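Local coordinates for protein serpin-ZX (PDB 3LE2) that inhibits target proteases, including the cysteine proteases metacaspase-9 and RD21A, through a cleavable reactive centre loop, and helps control programmed cell death, at residues V27-S31 and H194-G198; A81-G86 and Q231-Q235; A97-W101 and Y120-S124. All blocks are in the same frame, centred on the assembly; numbering follows the deposited sequence.

Overall arrangement
All three contacts lie in the single serpin domain, here in its native stressed form. Contacts 2 and 3 are neighbours: their centres are about 21 Å apart and their nearest atoms about 7 Å. Helix 68-83, which ends in contact 2, is followed in the chain by strand 93-103 of contact 3. Contact 1 lies across the chain centre, with its centre about 35 Å from either. Along the chain, 27-31 comes first, then 81-86, then both segments of contact 3, then 194-198 and last 231-235. Contact 1 ties the loop after helix 5-25, and contact 2 the end of helix 68-83, to loops between later strands. Contact 3 builds the edge of the large central sheet.

Contact 1. Residues V27-S31 and H194-G198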
loop_
_atom_site.group_PDB
_atom_site.type_symbol
_atom_site.label_atom_id
_atom_site.label_comp_id
_atom_site.label_asym_id
_atom_site.label_seq_id
_atom_site.Cartn_x
_atom_site.Cartn_y
_atom_site.Cartn_z
ATOM N N VAL A 27 -14.675 -0.481 -7.201
ATOM C CA VAL A 27 -15.123 -1.744 -6.616
ATOM C C VAL A 27 -16.529 -1.598 -6.055
ATOM O O VAL A 27 -17.042 -0.485 -5.939
ATOM C CB VAL A 27 -14.144 -2.297 -5.556
ATOM C CG1 VAL A 27 -12.770 -2.540 -6.179
ATOM C CG2 VAL A 27 -14.056 -1.367 -4.349
ATOM N N SER A 28 -17.162 -2.722 -5.743
ATOM C CA SER A 28 -18.515 -2.688 -5.204
ATOM C C SER A 28 -18.556 -2.098 -3.792
ATOM O O SER A 28 -17.544 -2.047 -3.087
ATOM C CB SER A 28 -19.117 -4.095 -5.179
ATOM O OG SER A 28 -18.546 -4.824 -4.121
ATOM N N GLN A 29 -19.750 -1.690 -3.380
ATOM C CA GLN A 29 -19.962 -1.042 -2.094
ATOM C C GLN A 29 -19.265 -1.746 -0.934
ATOM O O GLN A 29 -18.633 -1.107 -0.086
ATOM C CB GLN A 29 -21.456 -0.957 -1.793
ATOM C CG GLN A 29 -21.752 -0.226 -0.513
ATOM C CD GLN A 29 -23.227 -0.007 -0.312
ATOM O OE1 GLN A 29 -24.018 -0.948 -0.381
ATOM N NE2 GLN A 29 -23.613 1.238 -0.059
ATOM N N ASN A 30 -19.398 -3.062 -0.895
ATOM C CA ASN A 30 -18.918 -3.849 0.229
ATOM C C ASN A 30 -17.606 -4.574 -0.051
ATOM O O ASN A 30 -17.294 -5.557 0.608
ATOM C CB ASN A 30 -19.998 -4.846 0.672
ATOM C CG ASN A 30 -21.286 -4.156 1.134
ATOM O OD1 ASN A 30 -22.388 -4.688 0.965
ATOM N ND2 ASN A 30 -21.152 -2.962 1.711
ATOM N N SER A 31 -16.835 -4.075 -1.017
ATOM C CA SER A 31 -15.544 -4.680 -1.366
ATOM C C SER A 31 -14.392 -4.062 -0.587
ATOM O O SER A 31 -14.108 -2.883 -0.736
ATOM C CB SER A 31 -15.244 -4.526 -2.867
ATOM O OG SER A 31 -16.173 -5.234 -3.672
ATOM N N HIS A 194 -21.519 -2.947 11.170
ATOM C CA HIS A 194 -22.576 -2.306 10.397
ATOM C C HIS A 194 -22.098 -2.033 8.979
ATOM O O HIS A 194 -21.236 -1.171 8.755
ATOM C CB HIS A 194 -23.047 -1.001 11.072
ATOM C CG HIS A 194 -23.623 -1.207 12.439
ATOM N ND1 HIS A 194 -22.840 -1.418 13.554
ATOM C CD2 HIS A 194 -24.906 -1.257 12.869
ATOM C CE1 HIS A 194 -23.614 -1.590 14.610
ATOM N NE2 HIS A 194 -24.872 -1.494 14.222
ATOM N N LEU A 195 -22.661 -2.779 8.031
ATOM C CA LEU A 195 -22.324 -2.652 6.617
ATOM C C LEU A 195 -22.883 -1.358 6.019
ATOM O O LEU A 195 -23.878 -0.823 6.499
ATOM C CB LEU A 195 -22.869 -3.851 5.850
ATOM C CG LEU A 195 -21.969 -5.008 5.413
ATOM C CD1 LEU A 195 -20.912 -5.378 6.425
ATOM C CD2 LEU A 195 -22.842 -6.224 5.093
ATOM N N LEU A 196 -22.240 -0.858 4.971
ATOM C CA LEU A 196 -22.709 0.350 4.294
ATOM C C LEU A 196 -24.094 0.168 3.640
ATOM O O LEU A 196 -24.849 1.131 3.479
ATOM C CB LEU A 196 -21.683 0.806 3.246
ATOM C CG LEU A 196 -20.340 1.340 3.762
ATOM C CD1 LEU A 196 -19.319 1.492 2.624
ATOM C CD2 LEU A 196 -20.535 2.663 4.509
ATOM N N ASP A 197 -24.422 -1.058 3.252
ATOM C CA ASP A 197 -25.722 -1.316 2.627
ATOM C C ASP A 197 -26.881 -1.304 3.633
ATOM O O ASP A 197 -28.013 -1.631 3.282
ATOM C CB ASP A 197 -25.712 -2.622 1.808
ATOM C CG ASP A 197 -25.520 -3.857 2.663
ATOM O OD1 ASP A 197 -25.589 -3.747 3.908
ATOM O OD2 ASP A 197 -25.298 -4.947 2.082
ATOM N N GLY A 198 -26.598 -0.933 4.878
ATOM C CA GLY A 198 -27.639 -0.834 5.887
ATOM C C GLY A 198 -27.792 -2.054 6.787
ATOM O O GLY A 198 -28.346 -1.953 7.881
#
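Q29 and N30 present their amides to the turn that carries L196 and D197. Each segment forms a type I beta turn, S28 to S31 on one side and L195 to G198 on the other. The first follows helix 5-25. The second is the hairpin turn between strands 189-194 and 200-207. The backbones stay apart, with N30 CA 7.0 Å from L196 CA, and side chains fill the gap.

Q29 reaches out with CG anti to its backbone N (chi1 -177°) and an extended chain. Its CG passes alongside L196 CB at 3.9 Å. At its end OE1 lies 3.2 Å from D197 CB, and NE2 lies 3.7 Å from L196 O. The Q29 amide stands nearly upright to the D197 carboxylate, with 83° between the planes. L196 CD1 comes 3.8 Å from Q29 O. Beyond the contact the L196 side chain rests on P369 and V389.

The amide of N30 also comes up to the carboxylate of D197, again crosswise, at 88°. The carboxylate has another partner close by in the chain: OD1 accepts a hydrogen bond from N199 N, just past the turn.

The contact lies at the surface and none of its touching residues is buried. Amide ends meet a carboxylate and the CB atoms of L196 and D197, and D197 OD1 is already engaged by N199 N. With the CA atoms so far apart, this chemistry is consistent with a surface attachment of the hairpin turn through side chains rather than backbone.

Contact 2. Residues A81-G86 and Q231-Q235; sequences AVLADG and QDKRQ
The carbonyl oxygen A84 O is gripped end-on by both terminal nitrogens of R234. NH1 donates at 2.6 Å to A84 O, with an N-H...O angle of 151°. NH2 donates to the same A84 O at 3.0 Å, and this bond is more bent, at 132°. Both come from the same face of the carbonyl plane. The motif is an arginine docked at the C-terminal end of helix 68-83 from an Asx turn. In that turn D232 OD1 accepts from R234 N, in the loop between strands 220-226 and 236-243.

D232 also holds the guanidinium itself. It is met side-on, with NE of R234 bonded to OD1 and NH2 in a salt bridge to OD2. The NE bond is almost straight, at 172°, and uses the syn lone pair of OD1. A bend at chi3 of R234 lets the edge of the group meet D232 and the helix end at once. Its rotation is thus fixed from two sides.

The carbonyls of A81 and V82, near the helix end, also approach, with V82 O 2.8 Å from R234 NH1. The positive charge there is probably stabilised by the helix end. Further out, R234 touches E376 on strand 370-376, and V82 packs on the same residue. G86 has no side chain, so its backbone closes on the ion pair: G86 CA lies 3.2 Å from R234 NH2 and 3.5 Å from D232 OD2.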
loop_
_atom_site.group_PDB
_atom_site.type_symbol
_atom_site.label_atom_id
_atom_site.label_comp_id
_atom_site.label_asym_id
_atom_site.label_seq_id
_atom_site.Cartn_x
_atom_site.Cartn_y
_atom_site.Cartn_z
ATOM N N ALA A 81 14.880 0.332 1.069
ATOM C CA ALA A 81 15.246 0.108 2.463
ATOM C C ALA A 81 13.976 -0.053 3.292
ATOM O O ALA A 81 13.952 -0.781 4.286
ATOM C CB ALA A 81 16.105 1.259 3.011
ATOM N N VAL A 82 12.927 0.650 2.882
ATOM C CA VAL A 82 11.652 0.600 3.582
ATOM C C VAL A 82 10.939 -0.713 3.244
ATOM O O VAL A 82 10.257 -1.294 4.081
ATOM C CB VAL A 82 10.765 1.798 3.200
ATOM C CG1 VAL A 82 9.313 1.582 3.677
ATOM C CG2 VAL A 82 11.346 3.090 3.774
ATOM N N LEU A 83 11.127 -1.185 2.018
ATOM C CA LEU A 83 10.437 -2.375 1.540
ATOM C C LEU A 83 11.207 -3.663 1.823
ATOM O O LEU A 83 10.698 -4.742 1.581
ATOM C CB LEU A 83 10.143 -2.262 0.046
ATOM C CG LEU A 83 9.072 -1.233 -0.306
ATOM C CD1 LEU A 83 8.621 -1.385 -1.740
ATOM C CD2 LEU A 83 7.891 -1.351 0.661
ATOM N N ALA A 84 12.426 -3.532 2.340
ATOM C CA ALA A 84 13.265 -4.678 2.661
ATOM C C ALA A 84 12.616 -5.530 3.735
ATOM O O ALA A 84 11.900 -5.018 4.585
ATOM C CB ALA A 84 14.650 -4.207 3.131
ATOM N N ASP A 85 12.876 -6.831 3.700
ATOM C CA ASP A 85 12.396 -7.735 4.736
ATOM C C ASP A 85 13.055 -7.396 6.075
ATOM O O ASP A 85 14.249 -7.098 6.144
ATOM C CB ASP A 85 12.716 -9.177 4.347
ATOM C CG ASP A 85 12.165 -10.183 5.338
ATOM O OD1 ASP A 85 11.241 -9.837 6.108
ATOM O OD2 ASP A 85 12.661 -11.328 5.338
ATOM N N GLY A 86 12.283 -7.439 7.147
ATOM C CA GLY A 86 12.842 -7.106 8.436
ATOM C C GLY A 86 12.939 -8.310 9.337
ATOM O O GLY A 86 13.458 -8.216 10.445
ATOM N N GLN A 231 15.417 -5.688 16.045
ATOM C CA GLN A 231 16.649 -4.971 15.718
ATOM C C GLN A 231 16.495 -4.179 14.433
ATOM O O GLN A 231 17.433 -3.529 13.964
ATOM C CB GLN A 231 17.826 -5.939 15.585
ATOM C CG GLN A 231 18.046 -6.798 16.811
ATOM C CD GLN A 231 18.007 -5.990 18.091
ATOM O OE1 GLN A 231 16.981 -5.941 18.776
ATOM N NE2 GLN A 231 19.123 -5.344 18.422
ATOM N N ASP A 232 15.304 -4.252 13.859
ATOM C CA ASP A 232 14.985 -3.473 12.678
ATOM C C ASP A 232 14.928 -2.003 13.087
ATOM O O ASP A 232 14.307 -1.654 14.094
ATOM C CB ASP A 232 13.642 -3.937 12.107
ATOM C CG ASP A 232 13.416 -3.469 10.689
ATOM O OD1 ASP A 232 14.113 -2.529 10.238
ATOM O OD2 ASP A 232 12.532 -4.049 10.025
ATOM N N LYS A 233 15.594 -1.147 12.317
ATOM C CA LYS A 233 15.600 0.296 12.580
ATOM C C LYS A 233 14.272 0.948 12.185
ATOM O O LYS A 233 13.874 1.976 12.739
ATOM C CB LYS A 233 16.727 0.974 11.800
ATOM C CG LYS A 233 18.136 0.699 12.309
ATOM C CD LYS A 233 19.087 1.792 11.817
ATOM C CE LYS A 233 20.460 1.711 12.467
ATOM N NZ LYS A 233 21.286 2.909 12.129
ATOM N N ARG A 234 13.598 0.358 11.205
ATOM C CA ARG A 234 12.329 0.900 10.753
ATOM C C ARG A 234 11.265 0.744 11.826
ATOM O O ARG A 234 11.301 -0.192 12.623
ATOM C CB ARG A 234 11.916 0.242 9.444
ATOM C CG ARG A 234 12.946 0.487 8.353
ATOM C CD ARG A 234 12.827 -0.487 7.206
ATOM N NE ARG A 234 12.898 -1.874 7.643
ATOM C CZ ARG A 234 12.532 -2.893 6.875
ATOM N NH1 ARG A 234 12.081 -2.650 5.655
ATOM N NH2 ARG A 234 12.612 -4.141 7.314
ATOM N N GLN A 235 10.343 1.693 11.870
ATOM C CA GLN A 235 9.220 1.602 12.784
ATOM C C GLN A 235 7.915 1.610 11.994
ATOM O O GLN A 235 7.492 2.647 11.477
ATOM C CB GLN A 235 9.232 2.751 13.800
ATOM C CG GLN A 235 7.977 2.759 14.700
ATOM C CD GLN A 235 7.815 1.461 15.489
ATOM O OE1 GLN A 235 6.887 0.675 15.260
ATOM N NE2 GLN A 235 8.735 1.227 16.419
#

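Contact 3. Residues A97-W101 and Y120-S124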
loop_
_atom_site.group_PDB
_atom_site.type_symbol
_atom_site.label_atom_id
_atom_site.label_comp_id
_atom_site.label_asym_id
_atom_site.label_seq_id
_atom_site.Cartn_x
_atom_site.Cartn_y
_atom_site.Cartn_z
ATOM N N ALA A 97 7.727 -8.440 -5.123
ATOM C CA ALA A 97 7.840 -8.977 -6.468
ATOM C C ALA A 97 7.719 -7.816 -7.440
ATOM O O ALA A 97 6.739 -7.073 -7.421
ATOM C CB ALA A 97 6.759 -10.016 -6.737
ATOM N N ASN A 98 8.714 -7.677 -8.301
ATOM C CA ASN A 98 8.771 -6.529 -9.175
ATOM C C ASN A 98 9.383 -6.850 -10.540
ATOM O O ASN A 98 10.567 -7.184 -10.650
ATOM C CB ASN A 98 9.538 -5.414 -8.466
ATOM C CG ASN A 98 9.384 -4.103 -9.148
ATOM O OD1 ASN A 98 8.305 -3.771 -9.641
ATOM N ND2 ASN A 98 10.465 -3.350 -9.216
ATOM N N GLY A 99 8.574 -6.761 -11.589
ATOM C CA GLY A 99 9.041 -7.190 -12.897
ATOM C C GLY A 99 8.322 -6.571 -14.077
ATOM O O GLY A 99 7.194 -6.083 -13.954
ATOM N N ALA A 100 8.994 -6.591 -15.227
ATOM C CA ALA A 100 8.410 -6.128 -16.475
ATOM C C ALA A 100 8.554 -7.188 -17.566
ATOM O O ALA A 100 9.587 -7.831 -17.692
ATOM C CB ALA A 100 9.078 -4.832 -16.912
ATOM N N TRP A 101 7.502 -7.364 -18.348
ATOM C CA TRP A 101 7.525 -8.284 -19.474
ATOM C C TRP A 101 7.083 -7.541 -20.719
ATOM O O TRP A 101 6.131 -6.762 -20.695
ATOM C CB TRP A 101 6.573 -9.468 -19.234
ATOM C CG TRP A 101 7.121 -10.571 -18.342
ATOM C CD1 TRP A 101 7.597 -11.797 -18.740
ATOM C CD2 TRP A 101 7.242 -10.544 -16.911
ATOM N NE1 TRP A 101 8.007 -12.527 -17.645
ATOM C CE2 TRP A 101 7.795 -11.784 -16.513
ATOM C CE3 TRP A 101 6.931 -9.594 -15.927
ATOM C CZ2 TRP A 101 8.040 -12.096 -15.177
ATOM C CZ3 TRP A 101 7.178 -9.904 -14.608
ATOM C CH2 TRP A 101 7.733 -11.143 -14.244
ATOM N N TYR A 120 16.379 -0.812 -8.860
ATOM C CA TYR A 120 15.027 -1.292 -8.606
ATOM C C TYR A 120 14.938 -2.760 -8.215
ATOM O O TYR A 120 13.912 -3.197 -7.693
ATOM C CB TYR A 120 14.131 -1.009 -9.816
ATOM C CG TYR A 120 13.917 0.463 -10.064
ATOM C CD1 TYR A 120 13.008 1.183 -9.312
ATOM C CD2 TYR A 120 14.631 1.133 -11.042
ATOM C CE1 TYR A 120 12.813 2.528 -9.528
ATOM C CE2 TYR A 120 14.441 2.464 -11.270
ATOM C CZ TYR A 120 13.534 3.165 -10.506
ATOM O OH TYR A 120 13.343 4.510 -10.716
ATOM N N LYS A 121 16.007 -3.513 -8.459
ATOM C CA LYS A 121 16.003 -4.947 -8.189
ATOM C C LYS A 121 14.800 -5.591 -8.871
ATOM O O LYS A 121 14.080 -6.401 -8.284
ATOM C CB LYS A 121 16.000 -5.207 -6.684
ATOM C CG LYS A 121 17.224 -4.614 -5.999
ATOM C CD LYS A 121 17.229 -4.854 -4.501
ATOM C CE LYS A 121 17.948 -3.717 -3.779
ATOM N NZ LYS A 121 19.151 -3.244 -4.530
ATOM N N ALA A 122 14.608 -5.217 -10.131
ATOM C CA ALA A 122 13.418 -5.566 -10.884
ATOM C C ALA A 122 13.807 -6.387 -12.100
ATOM O O ALA A 122 14.755 -6.052 -12.804
ATOM C CB ALA A 122 12.678 -4.296 -11.309
ATOM N N ALA A 123 13.084 -7.474 -12.331
ATOM C CA ALA A 123 13.352 -8.342 -13.469
ATOM C C ALA A 123 12.816 -7.704 -14.734
ATOM O O ALA A 123 11.898 -6.902 -14.686
ATOM C CB ALA A 123 12.697 -9.695 -13.258
ATOM N N SER A 124 13.384 -8.062 -15.872
ATOM C CA SER A 124 12.809 -7.647 -17.145
ATOM C C SER A 124 12.961 -8.808 -18.097
ATOM O O SER A 124 14.030 -9.412 -18.174
ATOM C CB SER A 124 13.496 -6.394 -17.697
ATOM O OG SER A 124 14.909 -6.489 -17.617
#
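A chi1 of -167° places CG of N98 opposite its own backbone N, and this carries the amide toward A122. N98 ND2 ends 3.2 Å from A122 CB and 3.8 Å from Y120 O. The contact is a parallel strand pair, 93-103 with 123-127, joined by helix 110-119. The two strands of this beta-alpha-beta unit lie at one edge of the large serpin beta-sheet A.

Two backbone hydrogen bonds set the register. A123 N donates to N98 O at 3.0 Å, in the plane of that carbonyl. A100 N donates to A123 O at 3.0 Å, from above the carbonyl plane. A123 thus bonds through both its N and its O to the residues flanking G99, as its parallel bridge with G99 requires. A100 pairs next with S124 and goes on to bond N125.

The side chains are small where the strands meet. A123 lies on the face covered by helix 129-147, against W143. A100 and S124 point to the other face, where S124 packs on helix 110-119. The ring of W101 folds back over G99, which has no side chain to hinder it, and meets W143 edge-to-face. N98 OD1 accepts from N171 on the neighbouring strand 167-176. Y120 OH bonds N72. Weaker CA-H...O contacts close the seam, the last from S124 CA to A100 O at 3.3 Å.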